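Activator of 2-hydroxyisocaproyl-CoA dehydratase (Clostridium difficile, PDB 4EHU) accepts and passes on single electrons through a [4Fe-4S] cluster, coupling ATP hydrolysis to reductive activation of (R)-2-hydroxyisocaproyl-CoA dehydratase in leucine fermentation. Local coordinates at residues Gly15-Leu18 with Ile24-Ser27; Gly66-Asn69 with Lys75-Ser78; Ile77-Cys82 with Asp104-Lys109; Ile98-Gln103 with Lys195-Leu200; Ile160-Thr165 with Glu169-Ser174. All blocks are in the same frame, centred on the assembly; numbering follows the deposited sequence.

Contact 1: residues Gly15-Leu18 with Ile24-Ser27; sequences GVIL and IVAS
The flat groups that meet here are peptide units, and Ile17 supplies the one with most work to do: its carbonyl O receives Val25 N at 3.0 Å, tilted 18° from the carbonyl plane, and more weakly Ala26 N at 3.5 Å. In return, Ile17 N donates to Ala26 O at 3.0 Å, from above that carbonyl's plane. Two CA-H...O contacts supplement these bonds, the shorter from Ser27 CA to Gly15 O at 3.1 Å. On one face of the sheet, Val16, Leu18 and Ile24 lie under helix 243-261, and Ser27 shares their face against Leu242; Val16 CG1 meets Ile24 CG2 at 4.1 Å, and Leu18 CD1 reaches Ile24 CG1 at 4.2 Å. Ile17 and Ala26 occupy the other face, below Leu46 and Thr50 of helix 38-50. Val25 CG2, placed between its own backbone N and carbonyl carbon, comes to 3.5 Å from Ile17 CG2, so the extra residue also packs. With Val25 and Ala26 both opposite Ile17, the one-residue register shift is a classic beta bulge in the antiparallel hairpin of strands 13-19 and 23-30, part of the first five-stranded sheet of this actin-fold ATPase.

Contact 2: residues Gly66-Asn69 with Lys75-Ser78; sequences GRMN and KQIS
Gln76 reaches from its short strand across to Arg67 and Met68, and nearly every atom of its side chain meets one or the other. CB lies 4.3 Å from Arg67 CB and also within reach of the Met68 sulfur. CG, set anti to the carbonyl carbon (chi1 -59°), passes 3.5 Å from Arg67 O. The bend at chi2 (144°) then turns the amide against the Met68 thioether: CD is 3.6 Å from Met68 SD, and OE1 is 3.2 Å from Met68 CE. Met68, itself bent at chi2 and chi3, lays this end across the glutamine at about a right angle. On the other branch, Gln76 NE2 gives Arg67 O a weak hydrogen bond of 3.2 Å, bent to 127° at the hydrogen; its stronger partner is Tyr70 O, in the turn between the two segments. Arg67 extends in another direction. Its CD passes the Ile77 carbonyl, NE donates to a water at 2.9 Å which in turn donates weakly to Gln76 O, and NH1 binds Gly64 O. Met68 CG touches one guanidinium face near its rim. Arg67, Met68 and Gln76 also touch crystal neighbours, so details at their tips could owe something to the lattice. Chemically, the contact is held by one weak, bent hydrogen bond from an amide, a water bridge and a thioether laid against that amide, which implies a modest tie at the surface, with the firmer polar bonds going to Gly64 and Tyr70 in the same loop region.

Contact 3: residues Ile77-Cys82 with Asp104-Lys109; sequences ISELSC and DAKVLK. With ANP (phosphoaminophosphonic acid-adenylate ester), chain D.
At the gamma-phosphate end of the ANP pocket, Glu79, Lys106 and Asp104 form a salt-bridge network that joins the start of helix 79-90 to strand 105-110. Lys106 NZ is the shared atom. It lies 3.0 Å from Glu79 OE1, which it meets from well above the carboxylate plane (70° out), and 2.8 Å from Asp104 OD1, on the syn side but 25° out of the carboxylate plane, with a weaker bond to OD2. A bend at chi4 (77°) turns the ammonium off the otherwise extended lysine chain toward both acids, and the lysine probably offsets the repulsion between the two carboxylates, whose OE1 and OD1 atoms are 4.8 Å apart. Asp104 N donates to ANP O3G at 3.1 Å, while Glu79 OE1 is 3.8 Å from ANP O2G; the Glu79 side chain is also about 4 Å from a magnesium ion. Below the charges the contact is apolar: the Leu80 side chain crosses that of Lys106 at about a right angle, CD1 resting on CE, and Leu80 CB lies 4.2 Å from Leu108 CD2. Ser78, the N-cap residue, accepts Leu80 N on OG, a capping bond at the first turn of the helix. Around this junction, Phe119 and Met121 of strand 116-122 pack on Leu80 and Lys106 respectively, Tyr251 of helix 243-261 backs the helix start at Ser81 and Cys82, and helix 182-204 covers Val107 on the other face of strand 105-110.

Contact 4: residues Ile98-Gln103 with Lys195-Leu200; sequences IDIGGQ and KRVSSL. With ANP (phosphoaminophosphonic acid-adenylate ester), chain D.
Val197 presses both of its methyl groups against strand 96-100, and that small apolar patch is the whole of the direct contact. CG1, anti to the backbone N (chi1 179°), comes to 3.7 Å from Ile98 CG2 as the two side chains pass at a slant. Ile100 CD1 meets both Val197 methyls, CG1 and CG2, each at 4.1 Å, where the isoleucine and the valine reach toward each other tip to tip. All three residues are buried; Ile98 and Ile100, two apart on the strand, present neighbouring side chains to the helix while Asp99 turns away. The 102 Å² buried here is small, but the patch is enlarged by Met226 of helix 220-230, which packs on both Ile98 and Val197, and by Ala105 of the adjoining strand. The rest of each segment diverges. On the helix, Lys195 and Ser199 are exposed, and Lys195 NZ pairs with Glu229. Past Ile100 the chain leaves the helix and turns to the nucleotide: Gly102 N donates to ANP O3A at 3.1 Å, and Gln103 N to ANP O3G at 2.9 Å in a nearly straight bond of 161°. Gly101, which has no side chain, brings its CA to 3.5 Å from ANP O3A. Gln103 is partly exposed and also packs on Phe167 of the second subunit. A hydrophobic strand backed by a helix and running into a glycine-rich turn that meets the phosphate chain with backbone N-H groups is consistent with the second phosphate-binding element of actin-fold ATPases.

Contact 5: residues Ile160-Thr165 with Glu169-Ser174; sequences ISSTCT and ESEVIS. With SF4 (iron/sulfur cluster), chain C.
The loop 160-165 runs back over the helix it leads into: the CA atoms of Ile160 and Glu171 are 6.6 Å apart, and the regular helical bond from Glu169 N to Thr165 O, 2.9 Å long, carries the first turn directly from the loop's end. Cys164 takes the N-cap position of helix 165-177, its sulfur also capping a backbone N in the first turn. Among the side chains, Glu171 does most of the joining. Its chain is extended beyond CG, which stands anti to the carbonyl carbon (chi1 -65°), and this delivers the carboxylate to the loop backbone. OE1 takes Ser161 N at 2.9 Å and OE2 takes Ser162 N at 2.7 Å, each on its syn lone pair, and the first of these bonds is almost straight at 169°. Ser162 OG adds a third bond, 2.6 Å to OE2, nearly in line with the C-O bond. Alongside, Ile160 CD1 touches Val172 CG2 at 4.1 Å, and both residues pack on Ile189 of helix 182-204. At the far end of the loop, Cys164 SG binds the cluster iron FE1 at 2.3 Å, while Thr165 OG1 lies 3.3 Å from the cluster sulfide S3. Cys125 is the other cysteine ligand in this subunit, and one cluster serves the dimer. Three hydrogen bonds to one carboxylate, two of them on OE2, hold the loop's fold, with Ser162 two residues before the cluster ligand; the helix start facing the cluster would probably favour its negative charge, which could influence its redox behaviour.

In the fold
Contacts 3 and 4 meet most directly: Lys106 O and Asp99 N are 2.8 Å apart, a probable hydrogen bond between neighbouring strands, and both contacts touch ANP, binding one gamma-phosphate oxygen through adjacent backbone N-H groups. Contact 2 runs into contact 3 at Ile77 and Ser78, so the loop at 66-69 is linked through strand 75-76 to the helix carrying Glu79. Contact 1 shares the first sheet with contact 2 but stands apart, its centre about 18 Å from that of contact 2. Contact 5 lies on the cluster side; its nearest atoms are about 5 Å from those of contact 4, while those of contact 1 are about 26 Å away. The side chain of Thr165, beside the cluster, is about 11 Å from ANP.

Contact 1: residues Gly15-Leu18 with Ile24-Ser27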
# COMPACT_ATOMS: atom_id res chain seq x y z
N GLY A 15 -8.78 -17.67 20.33
CA GLY A 15 -9.83 -18.15 21.22
C GLY A 15 -9.38 -18.17 22.67
O GLY A 15 -8.21 -18.42 22.96
N VAL A 16 -10.32 -17.92 23.58
CA VAL A 16 -10.05 -18.00 25.01
C VAL A 16 -11.23 -18.70 25.67
O VAL A 16 -12.38 -18.41 25.32
CB VAL A 16 -9.93 -16.59 25.64
CG1 VAL A 16 -9.96 -16.68 27.15
CG2 VAL A 16 -8.63 -15.89 25.15
N ILE A 17 -10.95 -19.63 26.58
CA ILE A 17 -11.97 -20.13 27.50
C ILE A 17 -11.69 -19.54 28.87
O ILE A 17 -10.57 -19.65 29.39
CB ILE A 17 -11.99 -21.68 27.59
CG1 ILE A 17 -12.38 -22.29 26.24
CG2 ILE A 17 -12.97 -22.13 28.69
CD1 ILE A 17 -12.45 -23.80 26.24
N LEU A 18 -12.70 -18.91 29.44
CA LEU A 18 -12.59 -18.20 30.71
C LEU A 18 -13.47 -18.89 31.74
O LEU A 18 -14.63 -19.22 31.46
CB LEU A 18 -13.03 -16.75 30.52
CG LEU A 18 -12.91 -15.77 31.68
CD1 LEU A 18 -11.45 -15.42 31.96
CD2 LEU A 18 -13.69 -14.51 31.34
N ILE A 24 -8.36 -17.48 32.91
CA ILE A 24 -8.12 -18.04 31.59
C ILE A 24 -7.63 -19.47 31.74
O ILE A 24 -6.53 -19.69 32.23
CB ILE A 24 -7.05 -17.24 30.82
CG1 ILE A 24 -7.48 -15.78 30.65
CG2 ILE A 24 -6.80 -17.87 29.45
CD1 ILE A 24 -6.46 -14.92 29.92
N VAL A 25 -8.45 -20.44 31.33
CA VAL A 25 -8.06 -21.85 31.45
C VAL A 25 -7.54 -22.39 30.12
O VAL A 25 -6.99 -23.49 30.06
CB VAL A 25 -9.21 -22.74 31.99
CG1 VAL A 25 -9.58 -22.32 33.42
CG2 VAL A 25 -10.44 -22.69 31.08
N ALA A 26 -7.70 -21.62 29.05
CA ALA A 26 -7.22 -22.04 27.74
C ALA A 26 -7.20 -20.87 26.77
O ALA A 26 -8.03 -19.96 26.84
CB ALA A 26 -8.08 -23.17 27.18
N SER A 27 -6.23 -20.90 25.86
CA SER A 27 -6.16 -19.91 24.80
C SER A 27 -5.48 -20.55 23.62
O SER A 27 -4.76 -21.54 23.76
CB SER A 27 -5.39 -18.69 25.26
OG SER A 27 -4.03 -19.02 25.51

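Contact 2: residues Gly66-Asn69 with Lys75-Ser78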
# COMPACT_ATOMS: atom_id res chain seq x y z
N GLY A 66 -14.19 -11.20 11.00
CA GLY A 66 -15.00 -12.33 10.58
C GLY A 66 -16.23 -12.64 11.43
O GLY A 66 -16.90 -13.65 11.21
N ARG A 67 -16.54 -11.78 12.39
CA ARG A 67 -17.55 -12.11 13.40
C ARG A 67 -18.92 -12.40 12.80
O ARG A 67 -19.64 -13.25 13.32
CB ARG A 67 -17.68 -10.96 14.40
CG ARG A 67 -18.23 -9.71 13.79
CD ARG A 67 -18.17 -8.52 14.73
NE ARG A 67 -18.78 -7.37 14.08
CZ ARG A 67 -18.19 -6.66 13.12
NH1 ARG A 67 -16.95 -6.95 12.73
NH2 ARG A 67 -18.83 -5.64 12.57
N MET A 68 -19.29 -11.72 11.73
CA MET A 68 -20.65 -11.91 11.19
C MET A 68 -20.73 -13.17 10.32
O MET A 68 -21.83 -13.69 10.07
CB MET A 68 -21.10 -10.67 10.41
CG MET A 68 -21.16 -9.39 11.25
SD MET A 68 -22.12 -9.56 12.79
CE MET A 68 -23.71 -10.07 12.14
N ASN A 69 -19.58 -13.65 9.88
CA ASN A 69 -19.48 -14.91 9.15
C ASN A 69 -19.60 -16.11 10.08
O ASN A 69 -19.71 -17.25 9.62
CB ASN A 69 -18.13 -15.01 8.41
CG ASN A 69 -17.92 -13.89 7.41
OD1 ASN A 69 -18.87 -13.32 6.88
ND2 ASN A 69 -16.65 -13.56 7.14
N LYS A 75 -23.47 -13.86 20.96
CA LYS A 75 -23.41 -12.48 20.51
C LYS A 75 -22.22 -12.32 19.58
O LYS A 75 -21.22 -13.05 19.69
CB LYS A 75 -23.24 -11.51 21.69
CG LYS A 75 -24.40 -11.46 22.66
CD LYS A 75 -25.59 -10.74 22.07
CE LYS A 75 -26.78 -10.82 23.01
NZ LYS A 75 -27.98 -10.12 22.48
N GLN A 76 -22.34 -11.39 18.65
CA GLN A 76 -21.21 -10.93 17.87
C GLN A 76 -20.97 -9.49 18.27
O GLN A 76 -21.87 -8.67 18.15
CB GLN A 76 -21.53 -11.02 16.38
CG GLN A 76 -21.88 -12.42 15.94
CD GLN A 76 -22.96 -12.43 14.88
OE1 GLN A 76 -23.93 -11.67 14.94
NE2 GLN A 76 -22.80 -13.30 13.89
N ILE A 77 -19.76 -9.17 18.73
CA ILE A 77 -19.53 -7.84 19.32
C ILE A 77 -18.32 -7.19 18.70
O ILE A 77 -17.36 -7.86 18.38
CB ILE A 77 -19.33 -7.94 20.86
CG1 ILE A 77 -20.61 -8.46 21.52
CG2 ILE A 77 -18.99 -6.58 21.45
CD1 ILE A 77 -20.42 -8.76 23.01
N SER A 78 -18.40 -5.88 18.53
CA SER A 78 -17.29 -5.05 18.03
C SER A 78 -15.92 -5.38 18.66
O SER A 78 -15.80 -5.54 19.89
CB SER A 78 -17.62 -3.59 18.31
OG SER A 78 -16.49 -2.75 18.12
O HOH W 1 -20.84 -6.92 16.06

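Contact 3: residues Ile77-Cys82 with Asp104-Lys109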
# COMPACT_ATOMS: atom_id res chain seq x y z
N ILE A 77 -19.76 -9.17 18.73
CA ILE A 77 -19.53 -7.84 19.32
C ILE A 77 -18.32 -7.19 18.70
O ILE A 77 -17.36 -7.86 18.38
CB ILE A 77 -19.33 -7.94 20.86
CG1 ILE A 77 -20.61 -8.46 21.52
CG2 ILE A 77 -18.99 -6.58 21.45
CD1 ILE A 77 -20.42 -8.76 23.01
N SER A 78 -18.40 -5.88 18.53
CA SER A 78 -17.29 -5.05 18.03
C SER A 78 -15.92 -5.38 18.66
O SER A 78 -15.80 -5.54 19.89
CB SER A 78 -17.62 -3.59 18.31
OG SER A 78 -16.49 -2.75 18.12
N GLU A 79 -14.89 -5.44 17.83
CA GLU A 79 -13.54 -5.68 18.36
C GLU A 79 -12.99 -4.46 19.09
O GLU A 79 -12.05 -4.60 19.88
CB GLU A 79 -12.57 -6.13 17.26
CG GLU A 79 -12.16 -5.03 16.30
CD GLU A 79 -11.76 -5.59 14.94
OE1 GLU A 79 -10.55 -5.48 14.59
OE2 GLU A 79 -12.64 -6.09 14.20
N LEU A 80 -13.56 -3.28 18.88
CA LEU A 80 -13.14 -2.13 19.69
C LEU A 80 -13.56 -2.40 21.12
O LEU A 80 -12.78 -2.21 22.06
CB LEU A 80 -13.77 -0.82 19.24
CG LEU A 80 -13.27 -0.21 17.92
CD1 LEU A 80 -13.33 -1.20 16.76
CD2 LEU A 80 -14.10 1.05 17.60
N SER A 81 -14.80 -2.83 21.29
CA SER A 81 -15.29 -3.12 22.64
C SER A 81 -14.53 -4.30 23.25
O SER A 81 -14.19 -4.28 24.45
CB SER A 81 -16.78 -3.46 22.62
OG SER A 81 -17.48 -2.38 22.02
N CYS A 82 -14.30 -5.33 22.46
CA CYS A 82 -13.65 -6.51 22.99
C CYS A 82 -12.19 -6.24 23.38
O CYS A 82 -11.77 -6.66 24.44
CB CYS A 82 -13.75 -7.69 22.04
SG CYS A 82 -15.45 -8.36 21.93
N ASP A 104 -5.19 -3.89 9.72
CA ASP A 104 -5.37 -2.51 10.13
C ASP A 104 -4.75 -2.22 11.48
O ASP A 104 -4.42 -3.14 12.22
CB ASP A 104 -6.83 -2.03 10.05
CG ASP A 104 -7.77 -2.72 11.04
OD1 ASP A 104 -7.51 -2.65 12.26
OD2 ASP A 104 -8.80 -3.29 10.60
N ALA A 105 -4.56 -0.94 11.77
CA ALA A 105 -4.06 -0.54 13.07
C ALA A 105 -5.09 0.39 13.64
O ALA A 105 -5.59 1.29 12.95
CB ALA A 105 -2.75 0.20 12.93
N LYS A 106 -5.47 0.13 14.88
CA LYS A 106 -6.51 0.87 15.54
C LYS A 106 -5.95 1.56 16.76
O LYS A 106 -5.19 0.95 17.52
CB LYS A 106 -7.62 -0.08 15.98
CG LYS A 106 -8.38 -0.72 14.82
CD LYS A 106 -9.42 -1.71 15.37
CE LYS A 106 -10.53 -1.95 14.34
NZ LYS A 106 -10.10 -2.88 13.25
N VAL A 107 -6.33 2.81 16.96
CA VAL A 107 -5.97 3.50 18.18
C VAL A 107 -7.21 3.97 18.90
O VAL A 107 -8.04 4.71 18.35
CB VAL A 107 -5.04 4.69 17.91
CG1 VAL A 107 -4.68 5.37 19.22
CG2 VAL A 107 -3.78 4.21 17.20
N LEU A 108 -7.36 3.49 20.13
CA LEU A 108 -8.53 3.76 20.94
C LEU A 108 -8.14 4.66 22.07
O LEU A 108 -7.12 4.39 22.78
CB LEU A 108 -9.07 2.45 21.55
CG LEU A 108 -9.79 1.45 20.64
CD1 LEU A 108 -8.84 0.81 19.64
CD2 LEU A 108 -10.44 0.37 21.55
N LYS A 109 -8.92 5.69 22.30
CA LYS A 109 -8.78 6.50 23.49
C LYS A 109 -9.97 6.19 24.38
O LYS A 109 -11.11 6.20 23.92
CB LYS A 109 -8.74 7.99 23.16
CG LYS A 109 -8.77 8.88 24.39
CD LYS A 109 -8.60 10.35 24.04
CE LYS A 109 -7.84 11.11 25.10
NZ LYS A 109 -6.40 11.27 24.75
PG ANP D . -7.01 -7.36 11.99
O1G ANP D . -8.31 -7.74 11.29
O2G ANP D . -7.27 -7.03 13.44
O3G ANP D . -6.26 -6.30 11.28
PB ANP D . -5.80 -9.93 13.07
O1B ANP D . -5.97 -11.32 12.51
O2B ANP D . -6.56 -9.61 14.36
N3B ANP D . -6.09 -8.80 11.79
PA ANP D . -3.45 -10.18 14.74
O1A ANP D . -3.79 -11.60 15.02
O2A ANP D . -3.68 -9.10 15.77
O3A ANP D . -4.22 -9.71 13.40
O5' ANP D . -1.93 -10.02 14.24
C5' ANP D . -1.49 -10.67 13.04
C4' ANP D . 0.01 -10.47 12.90
O4' ANP D . 0.82 -10.40 14.07
C3' ANP D . 0.83 -10.81 11.66
O3' ANP D . 0.47 -9.96 10.56
C2' ANP D . 2.27 -10.66 12.16
O2' ANP D . 2.92 -9.50 11.62
C1' ANP D . 2.19 -10.53 13.68
N9 ANP D . 2.69 -11.71 14.41
C8 ANP D . 2.08 -12.90 14.54
N7 ANP D . 2.82 -13.73 15.33
C5 ANP D . 3.92 -13.03 15.70
C6 ANP D . 5.10 -13.29 16.53
N6 ANP D . 5.25 -14.51 17.11
N1 ANP D . 6.00 -12.30 16.68
C2 ANP D . 5.85 -11.09 16.11
N3 ANP D . 4.81 -10.79 15.33
C4 ANP D . 3.83 -11.70 15.11

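Contact 4: residues Ile98-Gln103 with Lys195-Leu200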
# COMPACT_ATOMS: atom_id res chain seq x y z
N ILE A 98 -3.41 0.65 21.48
CA ILE A 98 -2.93 0.58 20.13
C ILE A 98 -3.00 -0.86 19.70
O ILE A 98 -2.24 -1.69 20.21
CB ILE A 98 -1.46 1.05 20.03
CG1 ILE A 98 -1.35 2.47 20.59
CG2 ILE A 98 -0.97 0.99 18.57
CD1 ILE A 98 0.15 2.90 20.91
N ASP A 99 -3.91 -1.17 18.78
CA ASP A 99 -4.09 -2.53 18.30
C ASP A 99 -3.51 -2.62 16.90
O ASP A 99 -4.11 -2.16 15.94
CB ASP A 99 -5.59 -2.88 18.28
CG ASP A 99 -5.92 -4.08 17.40
OD1 ASP A 99 -5.10 -5.01 17.33
OD2 ASP A 99 -7.03 -4.08 16.79
N ILE A 100 -2.33 -3.23 16.76
CA ILE A 100 -1.79 -3.41 15.43
C ILE A 100 -2.02 -4.85 14.99
O ILE A 100 -1.43 -5.76 15.56
CB ILE A 100 -0.29 -3.07 15.36
CG1 ILE A 100 -0.05 -1.66 15.92
CG2 ILE A 100 0.15 -3.17 13.90
CD1 ILE A 100 1.51 -1.25 16.00
N GLY A 101 -2.91 -5.02 14.01
CA GLY A 101 -3.24 -6.35 13.51
C GLY A 101 -2.63 -6.59 12.13
O GLY A 101 -1.73 -5.86 11.70
N GLY A 102 -3.15 -7.60 11.45
CA GLY A 102 -2.66 -8.00 10.15
C GLY A 102 -3.16 -7.16 8.99
O GLY A 102 -2.51 -7.13 7.94
N GLN A 103 -4.28 -6.46 9.13
CA GLN A 103 -4.74 -5.61 8.04
C GLN A 103 -5.07 -4.17 8.43
O GLN A 103 -5.20 -3.31 7.56
CB GLN A 103 -5.95 -6.23 7.31
CG GLN A 103 -7.28 -6.07 8.03
CD GLN A 103 -8.46 -6.52 7.16
OE1 GLN A 103 -8.27 -7.03 6.06
NE2 GLN A 103 -9.67 -6.34 7.67
N LYS A 195 6.49 4.83 12.81
CA LYS A 195 6.18 6.20 12.39
C LYS A 195 4.75 6.32 11.91
O LYS A 195 4.07 7.28 12.22
CB LYS A 195 7.13 6.65 11.28
CG LYS A 195 8.50 7.00 11.87
CD LYS A 195 9.41 7.69 10.88
CE LYS A 195 10.70 8.16 11.59
NZ LYS A 195 10.45 9.08 12.75
N ARG A 196 4.28 5.32 11.19
CA ARG A 196 2.93 5.40 10.64
C ARG A 196 1.85 5.27 11.71
O ARG A 196 0.82 5.97 11.65
CB ARG A 196 2.74 4.36 9.55
CG ARG A 196 1.36 4.39 8.96
CD ARG A 196 1.33 3.72 7.62
NE ARG A 196 -0.06 3.51 7.23
CZ ARG A 196 -0.84 4.47 6.75
NH1 ARG A 196 -0.36 5.70 6.60
NH2 ARG A 196 -2.10 4.21 6.45
N VAL A 197 2.06 4.39 12.68
CA VAL A 197 1.07 4.20 13.75
C VAL A 197 1.22 5.31 14.78
O VAL A 197 0.22 5.82 15.28
CB VAL A 197 1.22 2.83 14.37
CG1 VAL A 197 0.19 2.62 15.51
CG2 VAL A 197 1.00 1.76 13.28
N SER A 198 2.45 5.76 15.04
CA SER A 198 2.62 6.84 16.01
C SER A 198 1.95 8.14 15.57
O SER A 198 1.53 8.92 16.40
CB SER A 198 4.10 7.10 16.35
OG SER A 198 4.80 7.58 15.23
N SER A 199 1.83 8.36 14.26
CA SER A 199 1.16 9.55 13.77
C SER A 199 -0.31 9.52 14.21
O SER A 199 -0.89 10.55 14.57
CB SER A 199 1.25 9.64 12.25
OG SER A 199 0.46 10.70 11.74
N LEU A 200 -0.92 8.33 14.18
CA LEU A 200 -2.31 8.20 14.63
C LEU A 200 -2.41 8.49 16.12
O LEU A 200 -3.29 9.22 16.57
CB LEU A 200 -2.86 6.80 14.39
CG LEU A 200 -2.89 6.26 12.98
CD1 LEU A 200 -3.56 4.90 13.02
CD2 LEU A 200 -3.63 7.23 12.06
PG ANP D . -7.01 -7.36 11.99
O1G ANP D . -8.31 -7.74 11.29
O2G ANP D . -7.27 -7.03 13.44
O3G ANP D . -6.26 -6.30 11.28
PB ANP D . -5.80 -9.93 13.07
O1B ANP D . -5.97 -11.32 12.51
O2B ANP D . -6.56 -9.61 14.36
N3B ANP D . -6.09 -8.80 11.79
PA ANP D . -3.45 -10.18 14.74
O1A ANP D . -3.79 -11.60 15.02
O2A ANP D . -3.68 -9.10 15.77
O3A ANP D . -4.22 -9.71 13.40
O5' ANP D . -1.93 -10.02 14.24
C5' ANP D . -1.49 -10.67 13.04
C4' ANP D . 0.01 -10.47 12.90
O4' ANP D . 0.82 -10.40 14.07
C3' ANP D . 0.83 -10.81 11.66
O3' ANP D . 0.47 -9.96 10.56
C2' ANP D . 2.27 -10.66 12.16
O2' ANP D . 2.92 -9.50 11.62
C1' ANP D . 2.19 -10.53 13.68
N9 ANP D . 2.69 -11.71 14.41
C8 ANP D . 2.08 -12.90 14.54
N7 ANP D . 2.82 -13.73 15.33
C5 ANP D . 3.92 -13.03 15.70
C6 ANP D . 5.10 -13.29 16.53
N6 ANP D . 5.25 -14.51 17.11
N1 ANP D . 6.00 -12.30 16.68
C2 ANP D . 5.85 -11.09 16.11
N3 ANP D . 4.81 -10.79 15.33
C4 ANP D . 3.83 -11.70 15.11

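Contact 5: residues Ile160-Thr165 with Glu169-Ser174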
# COMPACT_ATOMS: atom_id res chain seq x y z
N ILE A 160 14.61 4.16 5.44
CA ILE A 160 13.62 3.79 4.43
C ILE A 160 12.82 5.05 4.19
O ILE A 160 12.16 5.55 5.10
CB ILE A 160 12.68 2.68 4.91
CG1 ILE A 160 13.48 1.41 5.23
CG2 ILE A 160 11.61 2.39 3.85
CD1 ILE A 160 12.62 0.25 5.67
N SER A 161 12.92 5.57 2.98
CA SER A 161 12.35 6.85 2.61
C SER A 161 10.84 6.68 2.39
O SER A 161 10.03 7.50 2.82
CB SER A 161 12.97 7.36 1.31
OG SER A 161 12.40 8.60 0.95
N SER A 162 10.50 5.60 1.71
CA SER A 162 9.13 5.33 1.29
C SER A 162 8.24 4.98 2.46
O SER A 162 8.66 4.26 3.37
CB SER A 162 9.10 4.16 0.31
OG SER A 162 9.84 4.46 -0.86
N THR A 163 7.00 5.45 2.43
CA THR A 163 6.04 5.02 3.42
C THR A 163 5.15 3.90 2.87
O THR A 163 4.52 3.20 3.65
CB THR A 163 5.12 6.19 3.87
OG1 THR A 163 4.62 6.87 2.72
CG2 THR A 163 5.89 7.18 4.72
N CYS A 164 5.15 3.71 1.55
CA CYS A 164 4.34 2.68 0.90
C CYS A 164 5.02 1.32 1.04
O CYS A 164 6.24 1.20 0.87
CB CYS A 164 4.19 3.03 -0.57
SG CYS A 164 3.50 1.74 -1.64
N THR A 165 4.25 0.29 1.36
CA THR A 165 4.79 -1.07 1.45
C THR A 165 5.53 -1.49 0.17
O THR A 165 6.62 -2.08 0.24
CB THR A 165 3.66 -2.09 1.69
OG1 THR A 165 2.90 -1.73 2.86
CG2 THR A 165 4.22 -3.50 1.84
N GLU A 169 9.50 -2.04 -0.05
CA GLU A 169 10.06 -3.35 -0.38
C GLU A 169 11.24 -3.22 -1.35
O GLU A 169 12.26 -3.90 -1.20
CB GLU A 169 8.99 -4.24 -1.00
CG GLU A 169 9.55 -5.50 -1.63
CD GLU A 169 8.48 -6.51 -1.99
OE1 GLU A 169 7.29 -6.15 -2.00
OE2 GLU A 169 8.82 -7.68 -2.27
N SER A 170 11.11 -2.36 -2.35
CA SER A 170 12.24 -2.13 -3.26
C SER A 170 13.46 -1.56 -2.53
O SER A 170 14.59 -1.92 -2.86
CB SER A 170 11.82 -1.19 -4.38
OG SER A 170 10.88 -1.83 -5.21
N GLU A 171 13.25 -0.68 -1.56
CA GLU A 171 14.39 -0.15 -0.80
C GLU A 171 15.07 -1.25 0.01
O GLU A 171 16.27 -1.27 0.10
CB GLU A 171 14.00 0.99 0.15
CG GLU A 171 13.52 2.22 -0.61
CD GLU A 171 13.22 3.40 0.32
OE1 GLU A 171 14.13 3.83 1.06
OE2 GLU A 171 12.08 3.89 0.29
N VAL A 172 14.27 -2.14 0.59
CA VAL A 172 14.80 -3.23 1.41
C VAL A 172 15.58 -4.21 0.53
O VAL A 172 16.66 -4.66 0.90
CB VAL A 172 13.67 -3.94 2.20
CG1 VAL A 172 14.15 -5.25 2.80
CG2 VAL A 172 13.13 -3.02 3.29
N ILE A 173 15.05 -4.51 -0.64
CA ILE A 173 15.78 -5.32 -1.61
C ILE A 173 17.13 -4.68 -1.93
O ILE A 173 18.14 -5.37 -2.01
CB ILE A 173 14.96 -5.54 -2.88
CG1 ILE A 173 13.79 -6.46 -2.55
CG2 ILE A 173 15.82 -6.15 -4.01
CD1 ILE A 173 12.79 -6.63 -3.68
N SER A 174 17.15 -3.36 -2.10
CA SER A 174 18.40 -2.67 -2.42
C SER A 174 19.38 -2.74 -1.26
O SER A 174 20.58 -2.88 -1.46
CB SER A 174 18.13 -1.22 -2.79
OG SER A 174 17.49 -1.17 -4.04
FE1 SF4 C . 1.39 1.49 -0.66
FE2 SF4 C . -0.89 0.18 -0.40
FE3 SF4 C . -0.78 2.74 -1.32
FE4 SF4 C . -0.35 2.05 1.36
S1 SF4 C . -2.18 1.86 0.13
S2 SF4 C . 0.81 3.42 0.10
S3 SF4 C . 0.82 0.17 1.07
S4 SF4 C . -0.05 0.94 -2.32